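Local coordinates for SusD superfamily protein (Bacteroides vulgatus ATCC 8482, PDB 3JQ0) that probably binds nutrient glycans at the outer membrane as a SusD-like protein, at residues A[359-370]-A[437-447]. Residues are numbered along the deposited sequence; the frame is centred on the assembly and turned at random.
Sequences FPIYRYADCLLQ and ERLREFMFEGK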
loop_
_atom_site.group_PDB
_atom_site.type_symbol
_atom_site.label_atom_id
_atom_site.label_comp_id
_atom_site.label_asym_id
_atom_site.label_seq_id
_atom_site.Cartn_x
_atom_site.Cartn_y
_atom_site.Cartn_z
ATOM N N PHE A 359 -8.961 -2.551 4.126
ATOM C CA PHE A 359 -7.595 -2.184 3.795
ATOM C C PHE A 359 -7.553 -1.525 2.432
ATOM O O PHE A 359 -7.773 -2.177 1.414
ATOM C CB PHE A 359 -6.657 -3.375 3.795
ATOM C CG PHE A 359 -5.237 -3.010 3.519
ATOM C CD1 PHE A 359 -4.591 -2.089 4.334
ATOM C CD2 PHE A 359 -4.550 -3.516 2.455
ATOM C CE1 PHE A 359 -3.289 -1.750 4.128
ATOM C CE2 PHE A 359 -3.215 -3.162 2.249
ATOM C CZ PHE A 359 -2.593 -2.260 3.090
ATOM N N PRO A 360 -7.345 -0.199 2.367
ATOM C CA PRO A 360 -7.352 0.472 1.050
ATOM C C PRO A 360 -6.194 0.006 0.182
ATOM O O PRO A 360 -5.082 -0.150 0.668
ATOM C CB PRO A 360 -7.187 1.957 1.412
ATOM C CG PRO A 360 -7.549 2.075 2.867
ATOM C CD PRO A 360 -7.124 0.757 3.472
ATOM N N ILE A 361 -6.473 -0.171 -1.100
ATOM C CA ILE A 361 -5.465 -0.443 -2.141
ATOM C C ILE A 361 -5.209 0.818 -2.932
ATOM O O ILE A 361 -4.066 1.276 -3.089
ATOM C CB ILE A 361 -5.852 -1.645 -3.028
ATOM C CG1 ILE A 361 -5.967 -2.935 -2.202
ATOM C CG2 ILE A 361 -4.890 -1.787 -4.197
ATOM C CD1 ILE A 361 -4.684 -3.415 -1.610
ATOM N N TYR A 362 -6.279 1.381 -3.492
ATOM C CA TYR A 362 -6.210 2.657 -4.227
ATOM C C TYR A 362 -7.174 3.659 -3.640
ATOM O O TYR A 362 -8.396 3.398 -3.642
ATOM C CB TYR A 362 -6.498 2.477 -5.710
ATOM C CG TYR A 362 -5.501 1.657 -6.495
ATOM C CD1 TYR A 362 -4.124 1.906 -6.398
ATOM C CD2 TYR A 362 -5.920 0.672 -7.355
ATOM C CE1 TYR A 362 -3.221 1.224 -7.184
ATOM C CE2 TYR A 362 -5.006 -0.030 -8.150
ATOM C CZ TYR A 362 -3.644 0.244 -8.050
ATOM O OH TYR A 362 -2.783 -0.459 -8.872
ATOM N N ARG A 363 -6.632 4.792 -3.196
ATOM C CA ARG A 363 -7.370 5.928 -2.656
ATOM C C ARG A 363 -7.259 7.129 -3.544
ATOM O O ARG A 363 -6.236 7.278 -4.251
ATOM C CB ARG A 363 -6.725 6.354 -1.211
ATOM C CG ARG A 363 -6.981 5.406 -0.128
ATOM C CD ARG A 363 -6.842 5.973 1.166
ATOM N NE ARG A 363 -5.505 6.213 1.678
ATOM C CZ ARG A 363 -5.003 7.403 1.948
ATOM N NH1 ARG A 363 -5.549 8.542 1.563
ATOM N NH2 ARG A 363 -3.876 7.447 2.638
ATOM N N TYR A 364 -8.206 8.063 -3.465
ATOM C CA TYR A 364 -8.126 9.239 -4.301
ATOM C C TYR A 364 -6.848 10.083 -4.030
ATOM O O TYR A 364 -6.296 10.640 -4.976
ATOM C CB TYR A 364 -9.380 10.086 -4.204
ATOM C CG TYR A 364 -9.448 11.160 -5.253
ATOM C CD1 TYR A 364 -9.586 10.836 -6.581
ATOM C CD2 TYR A 364 -9.375 12.506 -4.942
ATOM C CE1 TYR A 364 -9.644 11.816 -7.553
ATOM C CE2 TYR A 364 -9.454 13.489 -5.904
ATOM C CZ TYR A 364 -9.588 13.144 -7.212
ATOM O OH TYR A 364 -9.644 14.077 -8.217
ATOM N N ALA A 365 -6.352 10.156 -2.791
ATOM C CA ALA A 365 -5.098 10.892 -2.576
ATOM C C ALA A 365 -3.967 10.268 -3.393
ATOM O O ALA A 365 -3.018 10.958 -3.764
ATOM C CB ALA A 365 -4.720 10.958 -1.109
ATOM N N ASP A 366 -4.007 8.939 -3.572
ATOM C CA ASP A 366 -2.990 8.217 -4.370
ATOM C C ASP A 366 -3.098 8.659 -5.824
ATOM O O ASP A 366 -2.080 8.975 -6.445
ATOM C CB ASP A 366 -3.235 6.700 -4.165
ATOM C CG ASP A 366 -2.136 5.785 -4.639
ATOM O OD1 ASP A 366 -1.061 6.268 -5.047
ATOM O OD2 ASP A 366 -2.374 4.566 -4.538
ATOM N N CYS A 367 -4.317 8.718 -6.364
ATOM C CA CYS A 367 -4.524 9.265 -7.709
ATOM C C CYS A 367 -3.841 10.640 -7.812
ATOM O O CYS A 367 -3.100 10.905 -8.730
ATOM C CB CYS A 367 -6.030 9.340 -7.979
ATOM S SG CYS A 367 -6.457 10.189 -9.514
ATOM N N LEU A 368 -4.168 11.537 -6.902
ATOM C CA LEU A 368 -3.636 12.896 -6.996
ATOM C C LEU A 368 -2.110 12.935 -6.943
ATOM O O LEU A 368 -1.489 13.672 -7.708
ATOM C CB LEU A 368 -4.237 13.799 -5.889
ATOM C CG LEU A 368 -5.730 14.074 -5.998
ATOM C CD1 LEU A 368 -6.135 15.027 -4.834
ATOM C CD2 LEU A 368 -6.119 14.641 -7.374
ATOM N N LEU A 369 -1.511 12.180 -6.023
ATOM C CA LEU A 369 -0.069 12.253 -5.872
ATOM C C LEU A 369 0.671 11.562 -7.019
ATOM O O LEU A 369 1.785 11.979 -7.359
ATOM C CB LEU A 369 0.359 11.757 -4.487
ATOM C CG LEU A 369 -0.130 12.689 -3.351
ATOM C CD1 LEU A 369 0.205 12.034 -2.004
ATOM C CD2 LEU A 369 0.460 14.119 -3.445
ATOM N N GLN A 370 0.107 10.496 -7.564
ATOM C CA GLN A 370 0.735 9.867 -8.742
ATOM C C GLN A 370 0.516 10.719 -10.000
ATOM O O GLN A 370 1.416 10.779 -10.848
ATOM C CB GLN A 370 0.271 8.430 -8.949
ATOM C CG GLN A 370 0.564 7.550 -7.748
ATOM C CD GLN A 370 0.876 6.117 -8.083
ATOM O OE1 GLN A 370 1.662 5.856 -9.026
ATOM N NE2 GLN A 370 0.282 5.186 -7.342
ATOM N N GLU A 437 5.360 13.675 0.566
ATOM C CA GLU A 437 3.906 13.713 0.709
ATOM C C GLU A 437 3.358 12.288 0.794
ATOM O O GLU A 437 2.478 12.007 1.627
ATOM C CB GLU A 437 3.248 14.506 -0.396
ATOM C CG GLU A 437 1.850 14.970 -0.021
ATOM C CD GLU A 437 1.849 15.968 1.117
ATOM O OE1 GLU A 437 2.834 16.757 1.227
ATOM O OE2 GLU A 437 0.896 15.955 1.921
ATOM N N ARG A 438 3.833 11.398 -0.059
ATOM C CA ARG A 438 3.389 10.030 -0.047
ATOM C C ARG A 438 3.782 9.310 1.228
ATOM O O ARG A 438 3.031 8.471 1.745
ATOM C CB ARG A 438 3.885 9.249 -1.281
ATOM C CG ARG A 438 3.243 9.704 -2.567
ATOM C CD ARG A 438 3.673 8.855 -3.754
ATOM N NE ARG A 438 3.204 7.509 -3.715
ATOM C CZ ARG A 438 1.996 7.110 -4.025
ATOM N NH1 ARG A 438 1.062 7.963 -4.382
ATOM N NH2 ARG A 438 1.712 5.803 -3.994
ATOM N N LEU A 439 4.958 9.630 1.769
ATOM C CA LEU A 439 5.399 9.042 3.025
ATOM C C LEU A 439 4.398 9.402 4.144
ATOM O O LEU A 439 3.943 8.554 4.901
ATOM C CB LEU A 439 6.830 9.478 3.366
ATOM C CG LEU A 439 7.381 9.029 4.712
ATOM C CD1 LEU A 439 7.291 7.548 4.964
ATOM C CD2 LEU A 439 8.773 9.561 4.881
ATOM N N ARG A 440 4.092 10.692 4.229
ATOM C CA ARG A 440 3.156 11.182 5.225
ATOM C C ARG A 440 1.764 10.608 5.037
ATOM O O ARG A 440 1.038 10.389 6.035
ATOM C CB ARG A 440 3.129 12.726 5.177
ATOM C CG ARG A 440 4.402 13.350 5.712
ATOM C CD ARG A 440 4.408 14.858 5.572
ATOM N NE ARG A 440 5.571 15.428 6.247
ATOM C CZ ARG A 440 6.037 16.658 6.075
ATOM N NH1 ARG A 440 5.543 17.448 5.143
ATOM N NH2 ARG A 440 7.047 17.054 6.832
ATOM N N GLU A 441 1.321 10.392 3.801
ATOM C CA GLU A 441 -0.042 10.046 3.479
ATOM C C GLU A 441 -0.288 8.527 3.663
ATOM O O GLU A 441 -1.427 8.152 3.973
ATOM C CB GLU A 441 -0.313 10.468 2.023
ATOM C CG GLU A 441 -1.741 10.311 1.568
ATOM C CD GLU A 441 -2.785 11.186 2.279
ATOM O OE1 GLU A 441 -2.388 12.254 2.795
ATOM O OE2 GLU A 441 -4.001 10.802 2.226
ATOM N N PHE A 442 0.709 7.670 3.426
ATOM C CA PHE A 442 0.487 6.258 3.175
ATOM C C PHE A 442 1.169 5.306 4.142
ATOM O O PHE A 442 1.339 4.130 3.830
ATOM C CB PHE A 442 0.858 5.877 1.720
ATOM C CG PHE A 442 -0.049 6.539 0.700
ATOM C CD1 PHE A 442 -1.390 6.174 0.621
ATOM C CD2 PHE A 442 0.426 7.518 -0.153
ATOM C CE1 PHE A 442 -2.245 6.783 -0.313
ATOM C CE2 PHE A 442 -0.414 8.109 -1.060
ATOM C CZ PHE A 442 -1.748 7.802 -1.096
HETATM N N MSE A 443 1.496 5.743 5.368
HETATM C CA MSE A 443 2.048 4.787 6.315
HETATM C C MSE A 443 1.145 3.604 6.487
HETATM O O MSE A 443 -0.092 3.763 6.616
HETATM C CB MSE A 443 2.294 5.442 7.697
HETATM C CG MSE A 443 3.238 6.592 7.707
HETATM SE SE MSE A 443 3.730 7.133 9.489
HETATM C CE MSE A 443 4.997 5.681 9.805
ATOM N N PHE A 444 1.724 2.391 6.531
ATOM C CA PHE A 444 0.973 1.144 6.731
ATOM C C PHE A 444 0.075 0.755 5.544
ATOM O O PHE A 444 -0.684 -0.176 5.649
ATOM C CB PHE A 444 0.170 1.126 8.063
ATOM C CG PHE A 444 0.932 1.729 9.198
ATOM C CD1 PHE A 444 2.122 1.168 9.646
ATOM C CD2 PHE A 444 0.535 2.916 9.791
ATOM C CE1 PHE A 444 2.887 1.729 10.607
ATOM C CE2 PHE A 444 1.302 3.504 10.794
ATOM C CZ PHE A 444 2.488 2.899 11.194
ATOM N N GLU A 445 0.231 1.424 4.400
ATOM C CA GLU A 445 -0.543 1.149 3.214
ATOM C C GLU A 445 0.270 0.548 2.082
ATOM O O GLU A 445 -0.261 0.315 1.006
ATOM C CB GLU A 445 -1.345 2.366 2.754
ATOM C CG GLU A 445 -2.464 2.758 3.723
ATOM C CD GLU A 445 -3.159 4.021 3.276
ATOM O OE1 GLU A 445 -4.005 3.881 2.350
ATOM O OE2 GLU A 445 -2.928 5.098 3.873
ATOM N N GLY A 446 1.539 0.259 2.310
ATOM C CA GLY A 446 2.260 -0.541 1.311
ATOM C C GLY A 446 2.834 0.218 0.110
ATOM O O GLY A 446 2.919 -0.338 -0.975
ATOM N N LYS A 447 3.247 1.467 0.316
ATOM C CA LYS A 447 3.676 2.330 -0.786
ATOM C C LYS A 447 5.157 2.723 -0.809
ATOM O O LYS A 447 5.708 2.858 -1.897
ATOM C CB LYS A 447 2.867 3.619 -0.833
ATOM C CG LYS A 447 1.349 3.400 -0.785
ATOM C CD LYS A 447 0.804 2.479 -1.874
ATOM C CE LYS A 447 -0.702 2.368 -1.817
ATOM N NZ LYS A 447 -1.281 1.399 -2.810
HETATM O O HOH W 1 -3.839 2.660 -0.122
HETATM O O HOH W 2 -2.559 -0.385 -0.202
HETATM O O HOH W 3 -0.465 2.782 -5.045
#
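Over one face of the Arg363 guanidinium lies CE1 of Phe442, 3.4 Å above the plane and displaced toward the rim, with the two planes 44° apart. At its edge Glu445 sits nearly coplanar: Arg363 NE donates to Glu445 OE1 (2.9 Å) and NH2 to Glu445 OE2 (2.8 Å), each oxygen offering its syn lone pair; OE2 also forms a salt bridge with Lys341. Arg363 NH1 donates to the anti lone pair of Glu441 OE2 at 2.8 Å, and a bend at chi3 (-76°) turns the group across to both acids. Replacing Arg363 by alanine would probably cost Glu441 and Glu445 the one charge they share, and Phe442 CE1 the guanidinium it rests on. The Phe442 ring also brings CE2 over the Arg438 guanidinium, whose NH1 and NH2 both grip Asp366 OD1; Gln370 NE2 donates to that same oxygen, above the carboxylate plane. Lys447 NZ reaches Ile361 O in the carbonyl plane at 2.8 Å, and water 3 accepts from Lys447 NZ and donates to Asp366 OD2. Leu369 packs on the aliphatic parts of Glu437 and Arg438. The helical segments 364-370 and 437-441 run antiparallel in this buried part of the SusD fold, with Arg392 of helix 383-394 also paired to Glu441, while strand 359-363 pairs with strand 243-247.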